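Local structure of GTPase subunit of restriction endonuclease (Thermococcus gammatolerans, 6P0G) at residues 26-31 against 50-55; 99-104 against 124-129; 70-75 against 92-97. The protein probably recognises modified DNA for a GTP-dependent restriction endonuclease of the McrBC type, and is held here in complex with DNA. All coordinates share one frame; numbering follows the deposited sequence.

Contact 1: 26-31 against 50-55. With nucleotides of chain B.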
loop_
_atom_site.group_PDB
_atom_site.type_symbol
_atom_site.label_atom_id
_atom_site.label_comp_id
_atom_site.label_asym_id
_atom_site.label_seq_id
_atom_site.Cartn_x
_atom_site.Cartn_y
_atom_site.Cartn_z
ATOM N N LYS A 26 -0.756 -12.004 -1.801
ATOM C CA LYS A 26 -0.037 -13.211 -2.209
ATOM C C LYS A 26 1.481 -12.959 -2.274
ATOM O O LYS A 26 2.261 -13.646 -1.617
ATOM C CB LYS A 26 -0.558 -13.731 -3.561
ATOM C CG LYS A 26 0.341 -14.810 -4.186
ATOM C CD LYS A 26 -0.192 -15.401 -5.508
ATOM C CE LYS A 26 -1.710 -15.266 -5.669
ATOM N NZ LYS A 26 -2.186 -16.045 -6.859
ATOM N N GLY A 27 1.900 -11.960 -3.044
ATOM C CA GLY A 27 3.315 -11.675 -3.156
ATOM C C GLY A 27 3.942 -12.373 -4.343
ATOM O O GLY A 27 3.366 -13.295 -4.924
ATOM N N VAL A 28 5.146 -11.936 -4.690
ATOM C CA VAL A 28 5.813 -12.375 -5.901
ATOM C C VAL A 28 7.157 -12.985 -5.541
ATOM O O VAL A 28 7.967 -12.343 -4.869
ATOM C CB VAL A 28 6.007 -11.195 -6.871
ATOM C CG1 VAL A 28 6.710 -11.636 -8.172
ATOM C CG2 VAL A 28 4.663 -10.530 -7.149
ATOM N N LYS A 29 7.375 -14.232 -5.956
ATOM C CA LYS A 29 8.663 -14.901 -5.767
ATOM C C LYS A 29 9.761 -14.027 -6.364
ATOM O O LYS A 29 9.558 -13.417 -7.422
ATOM C CB LYS A 29 8.657 -16.275 -6.423
ATOM C CG LYS A 29 7.471 -17.136 -6.037
ATOM C CD LYS A 29 7.883 -18.607 -5.986
ATOM C CE LYS A 29 6.987 -19.395 -5.049
ATOM N NZ LYS A 29 6.771 -18.637 -3.782
ATOM N N ARG A 30 10.909 -13.950 -5.693
ATOM C CA ARG A 30 11.936 -12.988 -6.092
ATOM C C ARG A 30 12.674 -13.388 -7.371
ATOM O O ARG A 30 13.355 -12.562 -7.982
ATOM C CB ARG A 30 12.936 -12.755 -4.954
ATOM C CG ARG A 30 13.748 -13.980 -4.550
ATOM C CD ARG A 30 15.044 -13.574 -3.845
ATOM N NE ARG A 30 16.047 -13.068 -4.784
ATOM C CZ ARG A 30 17.123 -12.375 -4.423
ATOM N NH1 ARG A 30 17.327 -12.097 -3.133
ATOM N NH2 ARG A 30 17.990 -11.956 -5.347
ATOM N N ASN A 31 12.532 -14.635 -7.798
ATOM C CA ASN A 31 13.136 -15.048 -9.059
ATOM C C ASN A 31 12.421 -14.415 -10.259
ATOM O O ASN A 31 13.031 -14.129 -11.291
ATOM C CB ASN A 31 13.128 -16.566 -9.168
ATOM C CG ASN A 31 11.847 -17.175 -8.640
ATOM O OD1 ASN A 31 10.831 -17.192 -9.334
ATOM N ND2 ASN A 31 11.883 -17.676 -7.392
ATOM N N CYS A 50 8.616 -11.138 -2.460
ATOM C CA CYS A 50 8.512 -9.679 -2.349
ATOM C C CYS A 50 7.057 -9.224 -2.256
ATOM O O CYS A 50 6.206 -9.700 -3.009
ATOM C CB CYS A 50 9.169 -8.984 -3.554
ATOM S SG CYS A 50 10.958 -9.293 -3.718
ATOM N N TYR A 51 6.794 -8.292 -1.340
ATOM C CA TYR A 51 5.483 -7.662 -1.170
ATOM C C TYR A 51 5.619 -6.194 -1.550
ATOM O O TYR A 51 6.426 -5.465 -0.963
ATOM C CB TYR A 51 4.964 -7.807 0.281
ATOM C CG TYR A 51 4.795 -9.258 0.727
ATOM C CD1 TYR A 51 3.652 -9.976 0.399
ATOM C CD2 TYR A 51 5.786 -9.910 1.465
ATOM C CE1 TYR A 51 3.497 -11.315 0.782
ATOM C CE2 TYR A 51 5.631 -11.242 1.865
ATOM C CZ TYR A 51 4.482 -11.934 1.514
ATOM O OH TYR A 51 4.307 -13.250 1.894
ATOM N N PHE A 52 4.847 -5.752 -2.538
ATOM C CA PHE A 52 5.038 -4.418 -3.052
ATOM C C PHE A 52 3.792 -3.879 -3.726
ATOM O O PHE A 52 2.934 -4.633 -4.182
ATOM C CB PHE A 52 6.236 -4.389 -4.033
ATOM C CG PHE A 52 6.041 -5.240 -5.269
ATOM C CD1 PHE A 52 6.270 -6.611 -5.235
ATOM C CD2 PHE A 52 5.619 -4.672 -6.458
ATOM C CE1 PHE A 52 6.090 -7.395 -6.376
ATOM C CE2 PHE A 52 5.428 -5.454 -7.599
ATOM C CZ PHE A 52 5.666 -6.807 -7.562
ATOM N N TRP A 53 3.718 -2.553 -3.781
ATOM C CA TRP A 53 2.642 -1.831 -4.425
ATOM C C TRP A 53 3.265 -0.804 -5.368
ATOM O O TRP A 53 4.486 -0.618 -5.363
ATOM C CB TRP A 53 1.767 -1.163 -3.380
ATOM C CG TRP A 53 0.546 -0.520 -3.897
ATOM C CD1 TRP A 53 0.211 0.789 -3.772
ATOM C CD2 TRP A 53 -0.531 -1.149 -4.610
ATOM N NE1 TRP A 53 -1.006 1.017 -4.348
ATOM C CE2 TRP A 53 -1.485 -0.154 -4.878
ATOM C CE3 TRP A 53 -0.785 -2.458 -5.040
ATOM C CZ2 TRP A 53 -2.678 -0.417 -5.575
ATOM C CZ3 TRP A 53 -1.972 -2.724 -5.725
ATOM C CH2 TRP A 53 -2.898 -1.706 -5.990
ATOM N N GLY A 54 2.444 -0.140 -6.180
ATOM C CA GLY A 54 2.975 0.763 -7.189
ATOM C C GLY A 54 1.952 1.835 -7.502
ATOM O O GLY A 54 0.754 1.634 -7.260
ATOM N N ARG A 55 2.422 2.981 -7.994
ATOM C CA ARG A 55 1.536 4.059 -8.429
ATOM C C ARG A 55 2.116 4.721 -9.672
ATOM O O ARG A 55 3.282 4.506 -10.018
ATOM C CB ARG A 55 1.317 5.089 -7.309
ATOM C CG ARG A 55 0.465 4.538 -6.155
ATOM C CD ARG A 55 0.278 5.520 -5.011
ATOM N NE ARG A 55 -0.721 6.541 -5.302
ATOM C CZ ARG A 55 -0.417 7.787 -5.636
ATOM N NH1 ARG A 55 0.859 8.137 -5.724
ATOM N NH2 ARG A 55 -1.378 8.672 -5.885
ATOM P P DA B 2 -10.182 4.969 -10.835
ATOM O OP1 DA B 2 -9.696 6.333 -11.166
ATOM O OP2 DA B 2 -11.232 4.305 -11.639
ATOM O "O5'" DA B 2 -8.860 4.077 -10.962
ATOM C "C5'" DA B 2 -7.612 4.721 -11.183
ATOM C "C4'" DA B 2 -7.086 5.285 -9.883
ATOM O "O4'" DA B 2 -6.734 4.174 -9.020
ATOM C "C3'" DA B 2 -5.815 6.129 -9.995
ATOM O "O3'" DA B 2 -5.718 7.048 -8.833
ATOM C "C2'" DA B 2 -4.741 5.043 -9.998
ATOM C "C1'" DA B 2 -5.326 4.006 -9.017
ATOM N N9 DA B 2 -5.001 2.609 -9.344
ATOM C C8 DA B 2 -5.759 1.705 -10.052
ATOM N N7 DA B 2 -5.189 0.510 -10.170
ATOM C C5 DA B 2 -3.994 0.643 -9.487
ATOM C C6 DA B 2 -2.929 -0.253 -9.241
ATOM N N6 DA B 2 -2.905 -1.512 -9.678
ATOM N N1 DA B 2 -1.877 0.208 -8.529
ATOM C C2 DA B 2 -1.908 1.481 -8.089
ATOM N N3 DA B 2 -2.845 2.413 -8.255
ATOM C C4 DA B 2 -3.867 1.928 -8.968
ATOM P P DC B 3 -4.306 7.586 -8.248
ATOM O OP1 DC B 3 -3.608 8.290 -9.358
ATOM O OP2 DC B 3 -3.642 6.510 -7.464
ATOM O "O5'" DC B 3 -4.713 8.647 -7.109
ATOM C "C5'" DC B 3 -5.869 9.466 -7.262
ATOM C "C4'" DC B 3 -5.493 10.936 -7.301
ATOM O "O4'" DC B 3 -6.609 11.703 -7.844
ATOM C "C3'" DC B 3 -5.197 11.565 -5.947
ATOM O "O3'" DC B 3 -4.331 12.732 -6.113
ATOM C "C2'" DC B 3 -6.605 11.981 -5.506
ATOM C "C1'" DC B 3 -7.158 12.526 -6.827
ATOM N N1 DC B 3 -8.655 12.500 -6.961
ATOM C C2 DC B 3 -9.261 13.128 -8.071
ATOM O O2 DC B 3 -8.546 13.700 -8.917
ATOM N N3 DC B 3 -10.613 13.096 -8.187
ATOM C C4 DC B 3 -11.349 12.468 -7.264
ATOM N N4 DC B 3 -12.680 12.458 -7.430
ATOM C C5 DC B 3 -10.752 11.826 -6.126
ATOM C C6 DC B 3 -9.418 11.866 -6.016
#

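Contact 2: 99-104 against 124-129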
loop_
_atom_site.group_PDB
_atom_site.type_symbol
_atom_site.label_atom_id
_atom_site.label_comp_id
_atom_site.label_asym_id
_atom_site.label_seq_id
_atom_site.Cartn_x
_atom_site.Cartn_y
_atom_site.Cartn_z
ATOM N N GLU A 99 11.978 0.046 0.675
ATOM C CA GLU A 99 12.613 0.857 -0.354
ATOM C C GLU A 99 11.605 1.229 -1.439
ATOM O O GLU A 99 10.634 0.502 -1.652
ATOM C CB GLU A 99 13.794 0.102 -0.968
ATOM C CG GLU A 99 14.907 0.991 -1.455
ATOM C CD GLU A 99 15.628 1.691 -0.318
ATOM O OE1 GLU A 99 15.927 2.897 -0.474
ATOM O OE2 GLU A 99 15.902 1.033 0.717
ATOM N N THR A 100 11.837 2.355 -2.116
ATOM C CA THR A 100 11.064 2.738 -3.297
ATOM C C THR A 100 11.954 2.656 -4.523
ATOM O O THR A 100 13.135 3.015 -4.457
ATOM C CB THR A 100 10.495 4.168 -3.200
ATOM O OG1 THR A 100 11.566 5.095 -2.991
ATOM C CG2 THR A 100 9.518 4.285 -2.046
ATOM N N VAL A 101 11.412 2.159 -5.633
ATOM C CA VAL A 101 12.167 2.141 -6.876
ATOM C C VAL A 101 11.271 2.551 -8.022
ATOM O O VAL A 101 10.106 2.144 -8.102
ATOM C CB VAL A 101 12.816 0.752 -7.191
ATOM C CG1 VAL A 101 13.545 0.197 -5.982
ATOM C CG2 VAL A 101 11.801 -0.253 -7.686
ATOM N N GLU A 102 11.825 3.409 -8.879
ATOM C CA GLU A 102 11.189 3.823 -10.121
ATOM C C GLU A 102 11.661 2.934 -11.275
ATOM O O GLU A 102 12.863 2.665 -11.416
ATOM C CB GLU A 102 11.498 5.294 -10.428
ATOM C CG GLU A 102 10.975 5.717 -11.779
ATOM C CD GLU A 102 11.389 7.113 -12.193
ATOM O OE1 GLU A 102 12.003 7.854 -11.390
ATOM O OE2 GLU A 102 11.091 7.455 -13.347
ATOM N N ILE A 103 10.712 2.454 -12.073
ATOM C CA ILE A 103 11.030 1.695 -13.279
ATOM C C ILE A 103 10.929 2.643 -14.491
ATOM O O ILE A 103 9.975 3.428 -14.593
ATOM C CB ILE A 103 10.077 0.478 -13.471
ATOM C CG1 ILE A 103 10.049 -0.417 -12.225
ATOM C CG2 ILE A 103 10.476 -0.335 -14.697
ATOM C CD1 ILE A 103 11.233 -1.377 -12.118
ATOM N N SER A 104 11.919 2.591 -15.386
ATOM C CA SER A 104 11.927 3.432 -16.587
ATOM C C SER A 104 10.793 3.029 -17.502
ATOM O O SER A 104 10.417 1.858 -17.554
ATOM C CB SER A 104 13.254 3.321 -17.344
ATOM O OG SER A 104 14.360 3.545 -16.486
ATOM N N LEU A 124 7.253 1.956 -7.865
ATOM C CA LEU A 124 6.995 0.845 -6.948
ATOM C C LEU A 124 7.327 1.197 -5.498
ATOM O O LEU A 124 8.156 2.063 -5.230
ATOM C CB LEU A 124 7.800 -0.397 -7.379
ATOM C CG LEU A 124 7.725 -0.751 -8.867
ATOM C CD1 LEU A 124 8.569 -1.980 -9.202
ATOM C CD2 LEU A 124 6.274 -0.958 -9.271
HETATM N N MSE A 125 6.686 0.510 -4.560
HETATM C CA MSE A 125 7.070 0.620 -3.157
HETATM C C MSE A 125 7.198 -0.777 -2.531
HETATM O O MSE A 125 6.298 -1.596 -2.656
HETATM C CB MSE A 125 6.062 1.489 -2.392
HETATM C CG MSE A 125 4.641 0.936 -2.287
HETATM SE SE MSE A 125 3.404 2.309 -1.638
HETATM C CE MSE A 125 3.182 3.340 -3.253
ATOM N N PHE A 126 8.330 -1.065 -1.896
ATOM C CA PHE A 126 8.552 -2.400 -1.324
ATOM C C PHE A 126 8.412 -2.340 0.157
ATOM O O PHE A 126 8.819 -1.364 0.787
ATOM C CB PHE A 126 9.932 -2.962 -1.719
ATOM C CG PHE A 126 9.985 -3.417 -3.144
ATOM C CD1 PHE A 126 10.153 -2.503 -4.171
ATOM C CD2 PHE A 126 9.790 -4.749 -3.464
ATOM C CE1 PHE A 126 10.170 -2.914 -5.492
ATOM C CE2 PHE A 126 9.801 -5.164 -4.795
ATOM C CZ PHE A 126 9.989 -4.245 -5.801
ATOM N N PHE A 127 7.813 -3.386 0.709
ATOM C CA PHE A 127 7.490 -3.415 2.116
ATOM C C PHE A 127 8.306 -4.477 2.818
ATOM O O PHE A 127 8.222 -5.663 2.471
ATOM C CB PHE A 127 6.001 -3.687 2.333
ATOM C CG PHE A 127 5.100 -2.559 1.913
ATOM C CD1 PHE A 127 4.895 -1.472 2.746
ATOM C CD2 PHE A 127 4.432 -2.611 0.699
ATOM C CE1 PHE A 127 4.059 -0.437 2.357
ATOM C CE2 PHE A 127 3.580 -1.583 0.316
ATOM C CZ PHE A 127 3.406 -0.497 1.141
ATOM N N LYS A 128 9.054 -4.041 3.831
ATOM C CA LYS A 128 10.003 -4.870 4.548
ATOM C C LYS A 128 9.454 -6.279 4.840
ATOM O O LYS A 128 10.077 -7.283 4.472
ATOM C CB LYS A 128 10.405 -4.150 5.833
ATOM N N LYS A 129 8.285 -6.343 5.480
ATOM C CA LYS A 129 7.565 -7.594 5.673
ATOM C C LYS A 129 6.153 -7.485 5.089
ATOM O O LYS A 129 5.697 -6.393 4.732
ATOM C CB LYS A 129 7.484 -7.954 7.162
#

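Contact 3: 70-75 against 92-97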
loop_
_atom_site.group_PDB
_atom_site.type_symbol
_atom_site.label_atom_id
_atom_site.label_comp_id
_atom_site.label_asym_id
_atom_site.label_seq_id
_atom_site.Cartn_x
_atom_site.Cartn_y
_atom_site.Cartn_z
HETATM N N MSE A 70 4.819 4.799 6.411
HETATM C CA MSE A 70 3.805 3.765 6.590
HETATM C C MSE A 70 2.610 3.957 5.658
HETATM O O MSE A 70 2.201 5.085 5.342
HETATM C CB MSE A 70 3.350 3.711 8.052
HETATM C CG MSE A 70 4.222 2.790 8.919
HETATM SE SE MSE A 70 4.225 3.280 10.815
HETATM C CE MSE A 70 4.925 5.109 10.605
ATOM N N VAL A 71 2.077 2.829 5.206
ATOM C CA VAL A 71 0.928 2.800 4.318
ATOM C C VAL A 71 -0.179 1.971 4.956
ATOM O O VAL A 71 0.036 0.790 5.316
ATOM C CB VAL A 71 1.282 2.198 2.964
ATOM C CG1 VAL A 71 0.091 2.306 2.021
ATOM C CG2 VAL A 71 2.508 2.874 2.409
ATOM N N LEU A 72 -1.340 2.609 5.133
ATOM C CA LEU A 72 -2.570 1.922 5.523
ATOM C C LEU A 72 -3.318 1.625 4.248
ATOM O O LEU A 72 -3.702 2.550 3.499
ATOM C CB LEU A 72 -3.448 2.770 6.451
ATOM C CG LEU A 72 -2.978 3.056 7.872
ATOM C CD1 LEU A 72 -3.905 4.072 8.526
ATOM C CD2 LEU A 72 -2.961 1.764 8.676
ATOM N N PHE A 73 -3.519 0.352 3.959
ATOM C CA PHE A 73 -4.340 0.037 2.808
ATOM C C PHE A 73 -5.758 -0.147 3.374
ATOM O O PHE A 73 -5.975 -1.022 4.187
ATOM C CB PHE A 73 -3.845 -1.212 2.065
ATOM C CG PHE A 73 -2.472 -1.061 1.415
ATOM C CD1 PHE A 73 -2.348 -0.575 0.131
ATOM C CD2 PHE A 73 -1.321 -1.453 2.092
ATOM C CE1 PHE A 73 -1.089 -0.445 -0.483
ATOM C CE2 PHE A 73 -0.050 -1.329 1.492
ATOM C CZ PHE A 73 0.066 -0.828 0.207
ATOM N N TYR A 74 -6.701 0.710 2.976
ATOM C CA TYR A 74 -8.106 0.503 3.298
ATOM C C TYR A 74 -8.734 -0.420 2.260
ATOM O O TYR A 74 -8.592 -0.171 1.072
ATOM C CB TYR A 74 -8.861 1.822 3.294
ATOM C CG TYR A 74 -8.673 2.715 4.485
ATOM C CD1 TYR A 74 -7.699 2.471 5.438
ATOM C CD2 TYR A 74 -9.490 3.822 4.653
ATOM C CE1 TYR A 74 -7.557 3.313 6.546
ATOM C CE2 TYR A 74 -9.362 4.656 5.741
ATOM C CZ TYR A 74 -8.405 4.402 6.684
ATOM O OH TYR A 74 -8.307 5.260 7.745
ATOM N N VAL A 75 -9.433 -1.474 2.672
ATOM C CA VAL A 75 -10.076 -2.327 1.667
ATOM C C VAL A 75 -11.568 -2.471 1.902
ATOM O O VAL A 75 -11.961 -2.851 2.989
ATOM C CB VAL A 75 -9.462 -3.728 1.616
ATOM C CG1 VAL A 75 -10.270 -4.612 0.659
ATOM C CG2 VAL A 75 -7.993 -3.651 1.183
ATOM N N VAL A 92 -8.252 -3.193 7.006
ATOM C CA VAL A 92 -7.118 -2.281 6.981
ATOM C C VAL A 92 -5.829 -3.067 7.162
ATOM O O VAL A 92 -5.718 -3.895 8.077
ATOM C CB VAL A 92 -7.226 -1.205 8.073
ATOM C CG1 VAL A 92 -6.082 -0.209 7.953
ATOM C CG2 VAL A 92 -8.579 -0.471 7.956
ATOM N N TYR A 93 -4.872 -2.825 6.271
ATOM C CA TYR A 93 -3.540 -3.432 6.368
ATOM C C TYR A 93 -2.492 -2.346 6.579
ATOM O O TYR A 93 -2.637 -1.248 6.028
ATOM C CB TYR A 93 -3.190 -4.218 5.102
ATOM C CG TYR A 93 -4.135 -5.342 4.729
ATOM C CD1 TYR A 93 -5.390 -5.078 4.180
ATOM C CD2 TYR A 93 -3.746 -6.667 4.867
ATOM C CE1 TYR A 93 -6.231 -6.112 3.815
ATOM C CE2 TYR A 93 -4.573 -7.691 4.505
ATOM C CZ TYR A 93 -5.808 -7.420 3.991
ATOM O OH TYR A 93 -6.614 -8.463 3.620
ATOM N N LEU A 94 -1.446 -2.646 7.355
ATOM C CA LEU A 94 -0.368 -1.689 7.603
ATOM C C LEU A 94 0.972 -2.251 7.146
ATOM O O LEU A 94 1.430 -3.298 7.611
ATOM C CB LEU A 94 -0.297 -1.306 9.085
ATOM C CG LEU A 94 0.578 -0.125 9.563
ATOM C CD1 LEU A 94 0.394 0.067 11.070
ATOM C CD2 LEU A 94 2.083 -0.287 9.293
ATOM N N GLY A 95 1.604 -1.517 6.244
ATOM C CA GLY A 95 2.931 -1.862 5.777
ATOM C C GLY A 95 3.917 -0.760 6.115
ATOM O O GLY A 95 3.533 0.415 6.303
ATOM N N ILE A 96 5.183 -1.153 6.206
ATOM C CA ILE A 96 6.267 -0.220 6.449
ATOM C C ILE A 96 7.186 -0.237 5.250
ATOM O O ILE A 96 7.716 -1.277 4.881
ATOM C CB ILE A 96 7.045 -0.568 7.729
ATOM C CG1 ILE A 96 6.210 -0.187 8.959
ATOM C CG2 ILE A 96 8.359 0.175 7.760
ATOM C CD1 ILE A 96 6.490 -1.011 10.177
ATOM N N ILE A 97 7.339 0.917 4.616
ATOM C CA ILE A 97 8.122 1.016 3.402
ATOM C C ILE A 97 9.585 0.637 3.656
ATOM O O ILE A 97 10.236 1.198 4.542
ATOM C CB ILE A 97 8.069 2.428 2.817
ATOM C CG1 ILE A 97 6.627 2.825 2.464
ATOM C CG2 ILE A 97 8.988 2.533 1.588
ATOM C CD1 ILE A 97 6.229 2.538 1.036
#

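Contact 1: 26-31 against 50-55
Val28 and Cys50 face each other as an antiparallel hydrogen-bonded pair, and two backbone bonds are the hydrogen bonds between the segments. Val28 N gives to Cys50 O. Cys50 N returns to Val28 O at 2.8 Å, with a nearly straight N-H...O line. The pairing is brief, because strand 28-29 only touches the start of strand 49-55 as the chain leaves helix 15-26.

Apolar contacts extend it. Val28 CG2 meets Phe52 CE1 at 3.5 Å, while Val28 CB lies at the edge of the same ring, in its plane. The Phe52 ring reaches back toward the valine because its CG sits between the backbone N and the carbonyl carbon (chi1 63°).

The Tyr51 ring packs against the backbone where helix 15-26 closes, its CE1 3.6 Å from Lys26 O. Gly27 follows with a positive phi; its backbone angles by themselves call for glycine, and a CB would also collide with Tyr51 CE1.

A disulfide joins Cys50 to Cys46, and Arg30 forms salt bridges with Asp43 and Glu34.

Further along strand 49-55 the DNA is met. The adenine of DA2 of chain B brings its N1 over one face of the Trp53 indole, offset toward the rim, with DA2 N1 3.1 Å from Trp53 CZ2. Arg55 NH2 comes 3.5 Å from OP2 of DC3 of chain B and forms a salt bridge with the phosphate of a different nucleotide. An aromatic face against a base, set on a beta strand, is consistent with the aromatic pocket of YTH-like domains.

Contact 2: 99-104 against 124-129
Val101 and Leu124 form an antiparallel hydrogen-bonded pair and also meet through their side chains. Among the backbone bonds, Leu124 N gives to Val101 O at 2.9 Å. The reverse bond, Val101 N to Leu124 O, is longer at 3.3 Å, its donor standing above the carbonyl plane. One pair along, Phe126 N gives to Glu99 O at 2.8 Å, whereas the bond from Glu99 N to Phe126 O is weak. The strands therefore hold each other unevenly, with Glu99 fastened mainly through its carbonyl. Between these pairs Thr100 faces Met125, a selenomethionine, in a non-hydrogen-bonded pair, and Thr100 CA sends a CA-H...O contact to Leu124 O.

The axes of strands 99-102 and 124-127 run antiparallel at 155°, a twisted beta pairing inside the mixed sheet. Strand 123-127 is an interior strand here: it has strand 91-102 as one neighbour and strand 49-55, which carries DNA-contacting residues, as another. This curled sheet with helices packed on it is consistent with a PUA-like fold of the YTH and EVE kind.

Apolar contacts gather on the face bearing Val101, Leu124 and Phe126. A chi1 of -48° puts Val101 CG1 anti to the carbonyl carbon and leaves CG2 between the backbone N and that carbon. This second methyl, Val101 CG2, lies 3.8 Å from Phe126 CE1, near the plane of the ring at its edge, and 4.0 Å from Leu124 CD1. Just past the strand's end, Ile103 CG1 closes on Leu124 CD1 at 3.7 Å, so that this leucine methyl touches both branched side chains. Helix 39-45 packs on the same face, with Ile41 against Val101 and Cys45 against Phe126.

Contact 3: 70-75 against 92-97
Met70, a selenomethionine, starts the contact by lying alongside Ile96, their side chains pointing the same way with Met70 CG 3.6 Å from Ile96 CG1. Leu94 CD2 touches the same CG. Val71 then makes the first hydrogen-bonded pair, with Gly95: Val71 N gives to Gly95 O, and Gly95 N to Val71 O at 2.9 Å. Opposite a residue with no side chain, Val71 turns CG2 to Ile97 CD1 at 4.0 Å and lays CG1 over one face of the Phe73 ring.

Leu72 follows in a non-hydrogen-bonded pair with Leu94. Its CD2 settles between Leu94 CB and Val92 CG1, the latter at 3.8 Å, while Leu72 CA makes a CA-H...O contact with Tyr93 O. Tyr93 O also accepts from Phe73 N at 2.8 Å, and Tyr93 N gives to Phe73 O, so the second bonded pair is closed in both directions.

Tyr74 runs beside Val92. A second torsion of only 10° turns the ring almost into the plane of CA, CB and CG, bringing Tyr74 CD1 4.0 Å from Val92 CG2, and the hydroxyl is hydrogen-bonded to Asn142. Shortening Tyr74 to an alanine would probably leave Asn142 OD1 without this partner and open a gap beside the Val92 methyls. At the end Val75 CG2 crosses toward Tyr93 CE1.

This pairing lies deep in the sheet. Strand 5-11 runs parallel to 70-76 as a further neighbour, helix 138-145 covers the face with Leu72, Tyr74 and Val92, and helix 15-26 packs on the face with Phe73 and Tyr93, where Phe20 meets Tyr93 edge-to-face.

In the fold
Along the chain contact 1 closes first, then contact 3, then contact 2, yet all three belong to one mixed sheet. Contacts 1 and 2 are nearest, their centres about 9 Å apart, because strands 49-55 and 123-127 are neighbours in it. Contacts 2 and 3 lie about 14 Å apart centre to centre and share strand 91-102, whose earlier part pairs with 70-76 and later part with 123-127. Contacts 1 and 3, about 15 Å apart, meet where Trp53 touches Phe73, whose ring also receives Phe127 of contact 2. These aromatic meetings join the buried centre of the sheet to the tryptophan that faces the DNA base.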